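Local coordinates for protein 1-pyrroline-5-carboxylate dehydrogenase (Thermus thermophilus, PDB 1UZB) that probably oxidises glutamate semialdehyde, the hydrolysed form of 1-pyrroline-5-carboxylate, to glutamate with NAD as cofactor in proline breakdown, at residues D97-L102 with A148-R153; R370-Y375 with Y397-T402; G486-K489 with T493-K496; R28-E33 with L120-G125. All coordinates share one frame; numbering follows the deposited sequence.

Contact 1. Residues D97-L102 with A148-R153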
loop_
_atom_site.group_PDB
_atom_site.type_symbol
_atom_site.label_atom_id
_atom_site.label_comp_id
_atom_site.label_asym_id
_atom_site.label_seq_id
_atom_site.Cartn_x
_atom_site.Cartn_y
_atom_site.Cartn_z
ATOM N N ASP A 97 17.670 1.441 17.749
ATOM C CA ASP A 97 18.700 1.069 18.719
ATOM C C ASP A 97 18.113 0.246 19.865
ATOM O O ASP A 97 18.699 -0.752 20.288
ATOM C CB ASP A 97 19.381 2.323 19.286
ATOM C CG ASP A 97 20.270 3.027 18.273
ATOM O OD1 ASP A 97 20.170 2.742 17.063
ATOM O OD2 ASP A 97 21.072 3.886 18.700
ATOM N N ARG A 98 16.958 0.664 20.375
ATOM C CA ARG A 98 16.328 -0.080 21.461
ATOM C C ARG A 98 15.885 -1.454 20.971
ATOM O O ARG A 98 16.033 -2.456 21.677
ATOM C CB ARG A 98 15.123 0.687 22.023
ATOM C CG ARG A 98 15.491 1.944 22.815
ATOM C CD ARG A 98 14.304 2.471 23.619
ATOM N NE ARG A 98 13.237 2.939 22.741
ATOM C CZ ARG A 98 12.953 4.219 22.524
ATOM N NH1 ARG A 98 13.641 5.177 23.133
ATOM N NH2 ARG A 98 12.005 4.547 21.657
ATOM N N SER A 99 15.346 -1.507 19.758
ATOM C CA SER A 99 14.895 -2.781 19.209
ATOM C C SER A 99 16.058 -3.748 19.001
ATOM O O SER A 99 15.925 -4.943 19.269
ATOM C CB SER A 99 14.126 -2.560 17.903
ATOM O OG SER A 99 12.862 -1.966 18.175
ATOM N N ARG A 100 17.200 -3.250 18.530
ATOM C CA ARG A 100 18.350 -4.128 18.347
ATOM C C ARG A 100 18.797 -4.680 19.700
ATOM O O ARG A 100 19.249 -5.818 19.783
ATOM C CB ARG A 100 19.511 -3.390 17.672
ATOM C CG ARG A 100 19.419 -3.329 16.152
ATOM C CD ARG A 100 20.662 -2.676 15.540
ATOM N NE ARG A 100 20.651 -1.216 15.620
ATOM C CZ ARG A 100 20.045 -0.422 14.741
ATOM N NH1 ARG A 100 19.400 -0.943 13.705
ATOM N NH2 ARG A 100 20.076 0.897 14.900
ATOM N N LEU A 101 18.662 -3.886 20.761
ATOM C CA LEU A 101 19.053 -4.355 22.087
ATOM C C LEU A 101 18.160 -5.532 22.479
ATOM O O LEU A 101 18.640 -6.537 23.011
ATOM C CB LEU A 101 18.940 -3.224 23.117
ATOM C CG LEU A 101 20.136 -3.119 24.074
ATOM C CD1 LEU A 101 19.960 -1.919 24.993
ATOM C CD2 LEU A 101 20.274 -4.405 24.880
ATOM N N LEU A 102 16.863 -5.417 22.213
ATOM C CA LEU A 102 15.954 -6.519 22.522
ATOM C C LEU A 102 16.340 -7.754 21.714
ATOM O O LEU A 102 16.404 -8.861 22.249
ATOM C CB LEU A 102 14.498 -6.146 22.214
ATOM C CG LEU A 102 13.669 -5.663 23.409
ATOM C CD1 LEU A 102 14.187 -4.312 23.872
ATOM C CD2 LEU A 102 12.194 -5.584 23.021
ATOM N N ALA A 148 7.371 -4.877 16.858
ATOM C CA ALA A 148 6.170 -4.074 17.033
ATOM C C ALA A 148 6.480 -2.636 17.431
ATOM O O ALA A 148 5.792 -1.704 17.003
ATOM C CB ALA A 148 5.259 -4.722 18.068
ATOM N N ALA A 149 7.519 -2.452 18.239
ATOM C CA ALA A 149 7.898 -1.118 18.694
ATOM C C ALA A 149 8.234 -0.190 17.525
ATOM O O ALA A 149 7.981 1.013 17.587
ATOM C CB ALA A 149 9.086 -1.212 19.653
ATOM N N LEU A 150 8.797 -0.741 16.456
ATOM C CA LEU A 150 9.156 0.082 15.304
ATOM C C LEU A 150 7.940 0.677 14.604
ATOM O O LEU A 150 8.054 1.673 13.887
ATOM C CB LEU A 150 9.985 -0.739 14.317
ATOM C CG LEU A 150 11.416 -1.023 14.790
ATOM C CD1 LEU A 150 12.054 -2.085 13.912
ATOM C CD2 LEU A 150 12.227 0.263 14.758
ATOM N N ARG A 151 6.774 0.074 14.818
ATOM C CA ARG A 151 5.544 0.561 14.202
ATOM C C ARG A 151 5.083 1.870 14.846
ATOM O O ARG A 151 4.209 2.556 14.313
ATOM C CB ARG A 151 4.442 -0.497 14.329
ATOM C CG ARG A 151 4.763 -1.813 13.631
ATOM C CD ARG A 151 4.683 -1.678 12.117
ATOM N NE ARG A 151 3.302 -1.681 11.645
ATOM C CZ ARG A 151 2.561 -2.777 11.505
ATOM N NH1 ARG A 151 3.072 -3.968 11.794
ATOM N NH2 ARG A 151 1.305 -2.683 11.092
ATOM N N TYR A 152 5.678 2.213 15.986
ATOM C CA TYR A 152 5.324 3.437 16.703
ATOM C C TYR A 152 6.403 4.509 16.605
ATOM O O TYR A 152 6.307 5.547 17.260
ATOM C CB TYR A 152 5.088 3.137 18.189
ATOM C CG TYR A 152 3.902 2.247 18.474
ATOM C CD1 TYR A 152 4.032 0.861 18.501
ATOM C CD2 TYR A 152 2.642 2.795 18.704
ATOM C CE1 TYR A 152 2.932 0.038 18.751
ATOM C CE2 TYR A 152 1.538 1.986 18.958
ATOM C CZ TYR A 152 1.689 0.612 18.978
ATOM O OH TYR A 152 0.598 -0.188 19.230
ATOM N N ARG A 153 7.421 4.274 15.784
ATOM C CA ARG A 153 8.529 5.221 15.679
ATOM C C ARG A 153 8.184 6.617 15.163
ATOM O O ARG A 153 7.258 6.802 14.378
ATOM C CB ARG A 153 9.664 4.612 14.844
ATOM C CG ARG A 153 9.444 4.604 13.342
ATOM C CD ARG A 153 10.532 3.781 12.661
ATOM N NE ARG A 153 10.581 3.976 11.215
ATOM C CZ ARG A 153 11.114 5.038 10.618
ATOM N NH1 ARG A 153 11.650 6.011 11.343
ATOM N NH2 ARG A 153 11.118 5.127 9.295
#

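Contact 2. Residues R370-Y375 with Y397-T402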
loop_
_atom_site.group_PDB
_atom_site.type_symbol
_atom_site.label_atom_id
_atom_site.label_comp_id
_atom_site.label_asym_id
_atom_site.label_seq_id
_atom_site.Cartn_x
_atom_site.Cartn_y
_atom_site.Cartn_z
ATOM N N ARG A 370 -2.385 -26.347 50.124
ATOM C CA ARG A 370 -3.427 -26.234 51.131
ATOM C C ARG A 370 -4.704 -25.667 50.519
ATOM O O ARG A 370 -5.802 -26.164 50.778
ATOM C CB ARG A 370 -2.974 -25.333 52.280
ATOM C CG ARG A 370 -3.936 -25.348 53.464
ATOM C CD ARG A 370 -3.662 -24.209 54.424
ATOM N NE ARG A 370 -3.993 -22.916 53.834
ATOM C CZ ARG A 370 -5.232 -22.492 53.605
ATOM N NH1 ARG A 370 -6.270 -23.253 53.920
ATOM N NH2 ARG A 370 -5.432 -21.304 53.054
ATOM N N LYS A 371 -4.554 -24.629 49.702
ATOM C CA LYS A 371 -5.703 -23.995 49.065
ATOM C C LYS A 371 -6.452 -24.934 48.125
ATOM O O LYS A 371 -7.681 -25.004 48.157
ATOM C CB LYS A 371 -5.261 -22.743 48.302
ATOM C CG LYS A 371 -4.793 -21.599 49.193
ATOM C CD LYS A 371 -4.406 -20.383 48.362
ATOM C CE LYS A 371 -3.903 -19.248 49.238
ATOM N NZ LYS A 371 -3.543 -18.047 48.435
ATOM N N VAL A 372 -5.720 -25.659 47.287
ATOM C CA VAL A 372 -6.356 -26.580 46.357
ATOM C C VAL A 372 -7.096 -27.679 47.118
ATOM O O VAL A 372 -8.230 -28.022 46.786
ATOM C CB VAL A 372 -5.318 -27.204 45.399
ATOM C CG1 VAL A 372 -5.983 -28.245 44.507
ATOM C CG2 VAL A 372 -4.689 -26.107 44.550
ATOM N N LEU A 373 -6.459 -28.217 48.151
ATOM C CA LEU A 373 -7.082 -29.263 48.949
ATOM C C LEU A 373 -8.314 -28.723 49.670
ATOM O O LEU A 373 -9.286 -29.449 49.872
ATOM C CB LEU A 373 -6.084 -29.831 49.962
ATOM C CG LEU A 373 -4.884 -30.574 49.363
ATOM C CD1 LEU A 373 -3.912 -30.974 50.469
ATOM C CD2 LEU A 373 -5.369 -31.799 48.598
ATOM N N SER A 374 -8.276 -27.449 50.051
ATOM C CA SER A 374 -9.416 -26.838 50.728
ATOM C C SER A 374 -10.591 -26.756 49.758
ATOM O O SER A 374 -11.738 -27.037 50.120
ATOM C CB SER A 374 -9.061 -25.438 51.230
ATOM O OG SER A 374 -10.170 -24.858 51.897
ATOM N N TYR A 375 -10.304 -26.363 48.521
ATOM C CA TYR A 375 -11.345 -26.270 47.508
ATOM C C TYR A 375 -11.915 -27.648 47.193
ATOM O O TYR A 375 -13.093 -27.776 46.861
ATOM C CB TYR A 375 -10.802 -25.611 46.236
ATOM C CG TYR A 375 -11.007 -24.114 46.210
ATOM C CD1 TYR A 375 -12.291 -23.570 46.228
ATOM C CD2 TYR A 375 -9.923 -23.239 46.168
ATOM C CE1 TYR A 375 -12.494 -22.191 46.204
ATOM C CE2 TYR A 375 -10.113 -21.854 46.146
ATOM C CZ TYR A 375 -11.400 -21.339 46.161
ATOM O OH TYR A 375 -11.600 -19.978 46.113
ATOM N N TYR A 397 4.617 -31.461 46.657
ATOM C CA TYR A 397 3.222 -31.035 46.746
ATOM C C TYR A 397 2.409 -31.653 45.614
ATOM O O TYR A 397 1.856 -30.949 44.768
ATOM C CB TYR A 397 3.150 -29.508 46.686
ATOM C CG TYR A 397 4.102 -28.834 47.651
ATOM C CD1 TYR A 397 5.051 -27.918 47.198
ATOM C CD2 TYR A 397 4.063 -29.124 49.016
ATOM C CE1 TYR A 397 5.943 -27.307 48.079
ATOM C CE2 TYR A 397 4.950 -28.514 49.906
ATOM C CZ TYR A 397 5.886 -27.608 49.431
ATOM O OH TYR A 397 6.762 -26.998 50.301
ATOM N N PHE A 398 2.318 -32.977 45.626
ATOM C CA PHE A 398 1.610 -33.711 44.589
ATOM C C PHE A 398 0.123 -33.912 44.854
ATOM O O PHE A 398 -0.271 -34.480 45.873
ATOM C CB PHE A 398 2.279 -35.071 44.384
ATOM C CG PHE A 398 3.749 -34.984 44.084
ATOM C CD1 PHE A 398 4.204 -34.332 42.942
ATOM C CD2 PHE A 398 4.683 -35.552 44.947
ATOM C CE1 PHE A 398 5.568 -34.245 42.662
ATOM C CE2 PHE A 398 6.048 -35.471 44.676
ATOM C CZ PHE A 398 6.489 -34.816 43.532
ATOM N N ILE A 399 -0.696 -33.440 43.918
ATOM C CA ILE A 399 -2.144 -33.576 44.001
ATOM C C ILE A 399 -2.609 -34.329 42.758
ATOM O O ILE A 399 -2.181 -34.033 41.642
ATOM C CB ILE A 399 -2.838 -32.199 44.055
ATOM C CG1 ILE A 399 -2.362 -31.430 45.289
ATOM C CG2 ILE A 399 -4.348 -32.378 44.103
ATOM C CD1 ILE A 399 -2.945 -30.040 45.419
ATOM N N ALA A 400 -3.480 -35.309 42.957
ATOM C CA ALA A 400 -3.983 -36.112 41.851
ATOM C C ALA A 400 -5.008 -35.376 40.995
ATOM O O ALA A 400 -5.769 -34.548 41.497
ATOM C CB ALA A 400 -4.603 -37.397 42.393
ATOM N N PRO A 401 -5.026 -35.655 39.678
ATOM C CA PRO A 401 -5.983 -35.016 38.772
ATOM C C PRO A 401 -7.356 -35.275 39.381
ATOM O O PRO A 401 -7.709 -36.417 39.686
ATOM C CB PRO A 401 -5.768 -35.767 37.463
ATOM C CG PRO A 401 -4.302 -36.039 37.496
ATOM C CD PRO A 401 -4.076 -36.496 38.927
ATOM N N THR A 402 -8.126 -34.210 39.555
ATOM C CA THR A 402 -9.427 -34.306 40.189
ATOM C C THR A 402 -10.587 -33.887 39.301
ATOM O O THR A 402 -10.482 -32.933 38.528
ATOM C CB THR A 402 -9.423 -33.454 41.467
ATOM O OG1 THR A 402 -8.367 -33.909 42.323
ATOM C CG2 THR A 402 -10.753 -33.553 42.199
#

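Contact 3. Residues G486-K489 with T493-K496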
loop_
_atom_site.group_PDB
_atom_site.type_symbol
_atom_site.label_atom_id
_atom_site.label_comp_id
_atom_site.label_asym_id
_atom_site.label_seq_id
_atom_site.Cartn_x
_atom_site.Cartn_y
_atom_site.Cartn_z
ATOM N N GLY A 486 -5.533 -11.793 26.519
ATOM C CA GLY A 486 -6.068 -10.899 27.532
ATOM C C GLY A 486 -7.568 -11.083 27.576
ATOM O O GLY A 486 -8.185 -11.399 26.556
ATOM N N GLY A 487 -8.170 -10.848 28.737
ATOM C CA GLY A 487 -9.597 -11.074 28.858
ATOM C C GLY A 487 -10.536 -9.912 29.079
ATOM O O GLY A 487 -10.174 -8.741 28.923
ATOM N N PHE A 488 -11.761 -10.277 29.454
ATOM C CA PHE A 488 -12.856 -9.347 29.719
ATOM C C PHE A 488 -13.263 -9.470 31.186
ATOM O O PHE A 488 -12.817 -10.374 31.904
ATOM C CB PHE A 488 -14.092 -9.718 28.888
ATOM C CG PHE A 488 -13.869 -9.746 27.401
ATOM C CD1 PHE A 488 -14.600 -10.628 26.606
ATOM C CD2 PHE A 488 -12.980 -8.870 26.789
ATOM C CE1 PHE A 488 -14.450 -10.635 25.220
ATOM C CE2 PHE A 488 -12.825 -8.869 25.400
ATOM C CZ PHE A 488 -13.564 -9.754 24.617
ATOM N N LYS A 489 -14.132 -8.565 31.618
ATOM C CA LYS A 489 -14.663 -8.601 32.972
ATOM C C LYS A 489 -13.592 -8.676 34.059
ATOM O O LYS A 489 -12.583 -7.980 33.973
ATOM C CB LYS A 489 -15.660 -9.765 33.067
ATOM C CG LYS A 489 -16.879 -9.548 32.159
ATOM C CD LYS A 489 -17.588 -10.840 31.784
ATOM C CE LYS A 489 -18.122 -11.579 32.994
ATOM N NZ LYS A 489 -18.823 -12.828 32.564
ATOM N N THR A 493 -7.897 -5.887 32.517
ATOM C CA THR A 493 -8.100 -4.686 31.717
ATOM C C THR A 493 -7.978 -4.879 30.202
ATOM O O THR A 493 -7.953 -3.906 29.456
ATOM C CB THR A 493 -7.119 -3.586 32.164
ATOM O OG1 THR A 493 -5.799 -4.137 32.250
ATOM C CG2 THR A 493 -7.516 -3.043 33.525
ATOM N N ASN A 494 -7.911 -6.131 29.759
ATOM C CA ASN A 494 -7.814 -6.456 28.336
ATOM C C ASN A 494 -6.549 -5.928 27.667
ATOM O O ASN A 494 -6.581 -5.502 26.512
ATOM C CB ASN A 494 -9.057 -5.946 27.581
ATOM C CG ASN A 494 -9.211 -6.577 26.200
ATOM O OD1 ASN A 494 -9.180 -5.889 25.182
ATOM N ND2 ASN A 494 -9.382 -7.896 26.168
ATOM N N ALA A 495 -5.438 -5.927 28.400
ATOM C CA ALA A 495 -4.169 -5.498 27.825
ATOM C C ALA A 495 -3.708 -6.737 27.066
ATOM O O ALA A 495 -3.214 -7.695 27.662
ATOM C CB ALA A 495 -3.172 -5.144 28.923
ATOM N N LYS A 496 -3.899 -6.726 25.753
ATOM C CA LYS A 496 -3.547 -7.862 24.912
ATOM C C LYS A 496 -2.051 -8.063 24.715
ATOM O O LYS A 496 -1.408 -7.332 23.960
ATOM C CB LYS A 496 -4.239 -7.722 23.555
ATOM C CG LYS A 496 -5.746 -7.982 23.585
ATOM C CD LYS A 496 -6.033 -9.422 24.010
ATOM C CE LYS A 496 -7.323 -9.963 23.414
ATOM N NZ LYS A 496 -7.514 -11.399 23.764
HETATM O O HOH W 1 -7.301 -9.064 30.898
#

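Contact 4. Residues R28-E33 with L120-G125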
loop_
_atom_site.group_PDB
_atom_site.type_symbol
_atom_site.label_atom_id
_atom_site.label_comp_id
_atom_site.label_asym_id
_atom_site.label_seq_id
_atom_site.Cartn_x
_atom_site.Cartn_y
_atom_site.Cartn_z
ATOM N N ARG A 28 21.103 -31.579 34.922
ATOM C CA ARG A 28 22.181 -31.944 35.826
ATOM C C ARG A 28 22.975 -30.719 36.279
ATOM O O ARG A 28 23.264 -30.571 37.468
ATOM C CB ARG A 28 23.091 -32.980 35.158
ATOM C CG ARG A 28 22.468 -34.365 35.122
ATOM C CD ARG A 28 23.182 -35.315 34.178
ATOM N NE ARG A 28 22.624 -36.655 34.303
ATOM C CZ ARG A 28 22.572 -37.550 33.324
ATOM N NH1 ARG A 28 23.049 -37.261 32.121
ATOM N NH2 ARG A 28 22.027 -38.735 33.552
ATOM N N ARG A 29 23.314 -29.831 35.349
ATOM C CA ARG A 29 24.067 -28.638 35.717
ATOM C C ARG A 29 23.275 -27.715 36.641
ATOM O O ARG A 29 23.830 -27.159 37.587
ATOM C CB ARG A 29 24.517 -27.879 34.469
ATOM C CG ARG A 29 25.533 -28.649 33.650
ATOM C CD ARG A 29 26.264 -27.744 32.684
ATOM N NE ARG A 29 27.224 -28.486 31.875
ATOM C CZ ARG A 29 28.101 -27.919 31.056
ATOM N NH1 ARG A 29 28.143 -26.600 30.939
ATOM N NH2 ARG A 29 28.933 -28.671 30.347
ATOM N N VAL A 30 21.982 -27.549 36.376
ATOM C CA VAL A 30 21.157 -26.704 37.231
ATOM C C VAL A 30 21.090 -27.305 38.636
ATOM O O VAL A 30 21.238 -26.594 39.628
ATOM C CB VAL A 30 19.726 -26.554 36.662
ATOM C CG1 VAL A 30 18.804 -25.935 37.707
ATOM C CG2 VAL A 30 19.759 -25.679 35.418
ATOM N N ARG A 31 20.882 -28.616 38.713
ATOM C CA ARG A 31 20.804 -29.305 39.997
ATOM C C ARG A 31 22.118 -29.182 40.762
ATOM O O ARG A 31 22.124 -29.000 41.980
ATOM C CB ARG A 31 20.476 -30.785 39.785
ATOM C CG ARG A 31 20.409 -31.603 41.069
ATOM C CD ARG A 31 19.220 -31.205 41.930
ATOM N NE ARG A 31 19.186 -31.943 43.191
ATOM C CZ ARG A 31 20.046 -31.762 44.189
ATOM N NH1 ARG A 31 21.013 -30.862 44.079
ATOM N NH2 ARG A 31 19.940 -32.480 45.299
ATOM N N GLU A 32 23.228 -29.279 40.043
ATOM C CA GLU A 32 24.546 -29.180 40.659
ATOM C C GLU A 32 24.820 -27.753 41.125
ATOM O O GLU A 32 25.753 -27.504 41.891
ATOM C CB GLU A 32 25.612 -29.640 39.660
ATOM C CG GLU A 32 25.562 -31.144 39.389
ATOM C CD GLU A 32 26.326 -31.564 38.145
ATOM O OE1 GLU A 32 26.396 -32.784 37.880
ATOM O OE2 GLU A 32 26.850 -30.685 37.427
ATOM N N GLU A 33 23.977 -26.830 40.671
ATOM C CA GLU A 33 24.086 -25.416 41.004
ATOM C C GLU A 33 23.182 -25.025 42.178
ATOM O O GLU A 33 23.199 -23.881 42.630
ATOM C CB GLU A 33 23.730 -24.585 39.765
ATOM C CG GLU A 33 23.753 -23.081 39.955
ATOM C CD GLU A 33 23.352 -22.345 38.692
ATOM O OE1 GLU A 33 22.231 -22.583 38.194
ATOM O OE2 GLU A 33 24.159 -21.531 38.195
ATOM N N LEU A 120 13.183 -23.939 35.402
ATOM C CA LEU A 120 11.733 -23.934 35.605
ATOM C C LEU A 120 11.272 -25.280 36.159
ATOM O O LEU A 120 10.393 -25.344 37.019
ATOM C CB LEU A 120 11.006 -23.664 34.284
ATOM C CG LEU A 120 11.039 -22.226 33.767
ATOM C CD1 LEU A 120 10.431 -22.184 32.376
ATOM C CD2 LEU A 120 10.273 -21.312 34.715
ATOM N N VAL A 121 11.855 -26.356 35.641
ATOM C CA VAL A 121 11.515 -27.695 36.096
ATOM C C VAL A 121 11.727 -27.799 37.604
ATOM O O VAL A 121 10.836 -28.225 38.341
ATOM C CB VAL A 121 12.391 -28.757 35.382
ATOM C CG1 VAL A 121 12.205 -30.120 36.034
ATOM C CG2 VAL A 121 12.025 -28.826 33.902
ATOM N N TYR A 122 12.908 -27.392 38.060
ATOM C CA TYR A 122 13.241 -27.464 39.477
ATOM C C TYR A 122 12.624 -26.406 40.381
ATOM O O TYR A 122 12.236 -26.723 41.507
ATOM C CB TYR A 122 14.763 -27.450 39.662
ATOM C CG TYR A 122 15.432 -28.734 39.233
ATOM C CD1 TYR A 122 16.372 -28.747 38.203
ATOM C CD2 TYR A 122 15.107 -29.945 39.846
ATOM C CE1 TYR A 122 16.971 -29.936 37.795
ATOM C CE2 TYR A 122 15.699 -31.136 39.445
ATOM C CZ TYR A 122 16.629 -31.122 38.420
ATOM O OH TYR A 122 17.213 -32.302 38.020
ATOM N N GLU A 123 12.517 -25.164 39.909
ATOM C CA GLU A 123 11.974 -24.111 40.765
ATOM C C GLU A 123 10.454 -24.027 40.874
ATOM O O GLU A 123 9.932 -23.715 41.950
ATOM C CB GLU A 123 12.517 -22.734 40.368
ATOM C CG GLU A 123 12.256 -21.695 41.459
ATOM C CD GLU A 123 12.855 -20.328 41.176
ATOM O OE1 GLU A 123 13.077 -19.578 42.154
ATOM O OE2 GLU A 123 13.092 -19.997 39.992
ATOM N N VAL A 124 9.740 -24.280 39.777
ATOM C CA VAL A 124 8.282 -24.215 39.829
ATOM C C VAL A 124 7.556 -25.507 39.453
ATOM O O VAL A 124 6.333 -25.526 39.334
ATOM C CB VAL A 124 7.718 -23.035 38.988
ATOM C CG1 VAL A 124 8.235 -21.714 39.543
ATOM C CG2 VAL A 124 8.096 -23.190 37.529
ATOM N N GLY A 125 8.311 -26.586 39.263
ATOM C CA GLY A 125 7.699 -27.870 38.975
ATOM C C GLY A 125 7.027 -28.113 37.641
ATOM O O GLY A 125 6.033 -28.845 37.570
#

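Contact 1. Residues D97-L102 with A148-R153
Ser-99 sets its hydroxyl against two apolar side chains of the facing segment: OG lies 3.8 Å from CG of Leu-150 and 4.1 Å from CB of Ala-149. The serine CB points at the facing segment, and chi1 of -71° puts OG beside its own backbone N, opposite the carbonyl carbon. In that position OG also hydrogen-bonds to the carbonyl oxygen of Ala-146, one turn back on helix 128-149, while the side-chain NE2 of Gln-95 meets it as well, so this buried hydroxyl is held from both helices. Small side chains let the backbones come close, with CA of Ser-99 only 7.2 Å from CA of Ala-149. The isobutyl group of Leu-150 leans in from the flank.

On another side of the same helix turn, Arg-100 NH2 forms a salt bridge, a bent one, with OD1 of Asp-97 at 2.8 Å, the carboxylate oxygen 21° out of the guanidinium plane. Arg-100, which does not touch 148-153, carries its charge to Glu-168 and Asp-166 of a second subunit and Glu-458 of a third. Ser-99 and Ala-149 form a close packing point where helix 95-111 passes the C-terminal end of helix 128-149, part of the helical layer of the N-terminal half of the aldehyde dehydrogenase fold.

Contact 2. Residues R370-Y375 with Y397-T402
Thr-402 OG1 has two partners: it donates to the carbonyl oxygen of Ala-400, 2.8 Å away, and takes the backbone N-H of Gly-389. The hydroxyl approaches the Ala-400 carbonyl from 31° out of its plane. These bonds pin the chain where it turns through Pro-401 into strand 402-405, just past the residue that meets the helix.

That residue is Ile-399, the one side chain of 397-402 that touches 370-375. Its CD1 methyl nestles against Val-372, 3.6 Å from CG1 and 3.7 Å from CB, the two side chains crossing at a slant. The delta methyl reaches the helix because CG1 stands beside the backbone N (chi1 -60°) and the chain then runs on extended, chi2 178°. On the valine, CG1 is the branch that does the touching. Leu-373 adds a looser touch, its CD2 4.4 Å from CD1 of Ile-399, while Glu-369, one turn earlier, also packs on the isoleucine.

The contact lays the loop between strands 384-387 and 402-405 over helix 366-379, with Tyr-397 packing on Ala-366 and Glu-369 in the helix's first turn. Those two strands are antiparallel neighbours at one edge of a seven-stranded sheet, and Ile-376 of the helix continues the packing onto Thr-402.

Contact 3. Residues G486-K489 with T493-K496
Both segments belong to the Pro-Phe-Gly-Gly-Phe-Lys-x-Ser-Gly stretch and the residues just after it, a signature of aldehyde dehydrogenases near the C-terminus, and the loop folds back on itself here. Lys-496 NZ reaches the carbonyl oxygen of Gly-486 at 2.9 Å, in the carbonyl plane and on a lone pair. A bend at chi2 (-63°) swings the lysine chain over the glycine, bringing CD to 3.5 Å from Gly-486 N. The ammonium group also bonds the carbonyl oxygens of Pro-484 and Gly-467, so three backbone acceptors surround it.

Asn-494 ND2 donates to Gly-487 O at 3.0 Å, but from well above the carbonyl plane, 53° out of it. The same nitrogen lies 3.7 Å from CE2 of Phe-488; the two side chains run side by side in the same direction, ring and amide planes 37° apart. The other end of the amide, OD1, accepts the backbone N-H of Met-509 of a neighbouring subunit. A water accepts from both Gly-487 N (2.9 Å) and Asn-494 N (3.2 Å), bridging the two backbones.

The loop lies between strand 468-471 and helix 500-504. Phe-488 stacks on His-465, Thr-493 bonds Val-287 of strand 284-288, and Met-509, in strand 507-515 of the neighbouring subunit, packs on Phe-488 and Lys-496.

Contact 4. Residues R28-E33 with L120-G125
Val-30 and Tyr-122 meet first, the CG1 methyl of the valine 3.8 Å from CD1 of the ring, with the two side chains sliding past each other in opposite directions. Farther along the same ring, CB of Arg-31 lies 4.0 Å from the Tyr-122 hydroxyl oxygen and 4.1 Å from CZ, so consecutive residues of one helix touch successive parts of the tyrosine. Arg-31 gives only the root of its side chain: the chain leaves anti to the backbone N (chi1 178°) and bends at chi2, and its guanidinium group turns elsewhere, with a long, weak ion pair to Glu-63.

The next shell fixes the ring. Its hydroxyl is hydrogen-bonded to OE2 of Glu-355, Phe-34 stacks against it edge-to-face, and Leu-27, one turn before Val-30 and Arg-31, packs on it too. Val-30 in turn rests on Ala-118 and Thr-119 of the facing helix.

The contact thus lays the last turn of helix 17-32 against the C-terminal part of helix 113-124. Both ends are also tied to helix 213-226: the carboxylate of Glu-123 takes the backbone N-H groups of Val-214 and Val-215 in its first turn, and Glu-33 forms a salt bridge with Lys-218. Leu-120, meanwhile, packs on helix 128-149.

How the contacts relate
All four contacts are mostly buried, yet they differ in chemistry. Contacts 2 and 4 rest on apolar touches and meet no other chain; their nearest atoms are about 7 Å apart. Contact 3 is held by hydrogen bonds and a water, its centre about 13 Å from the centre of the chain. Contact 1 sets apolar groups round a bonded hydroxyl. In contact 3 the touching residues Phe-488, Asn-494 and Lys-496 themselves meet another subunit, whereas in contact 1 flanking residues such as Arg-100 and Arg-151 reach three others. Helices 95-111, 113-124 and 128-149 run in succession and link contacts 1 and 4, whose segments alternate along the chain; contacts 1 and 2 lie on opposite sides of its centre.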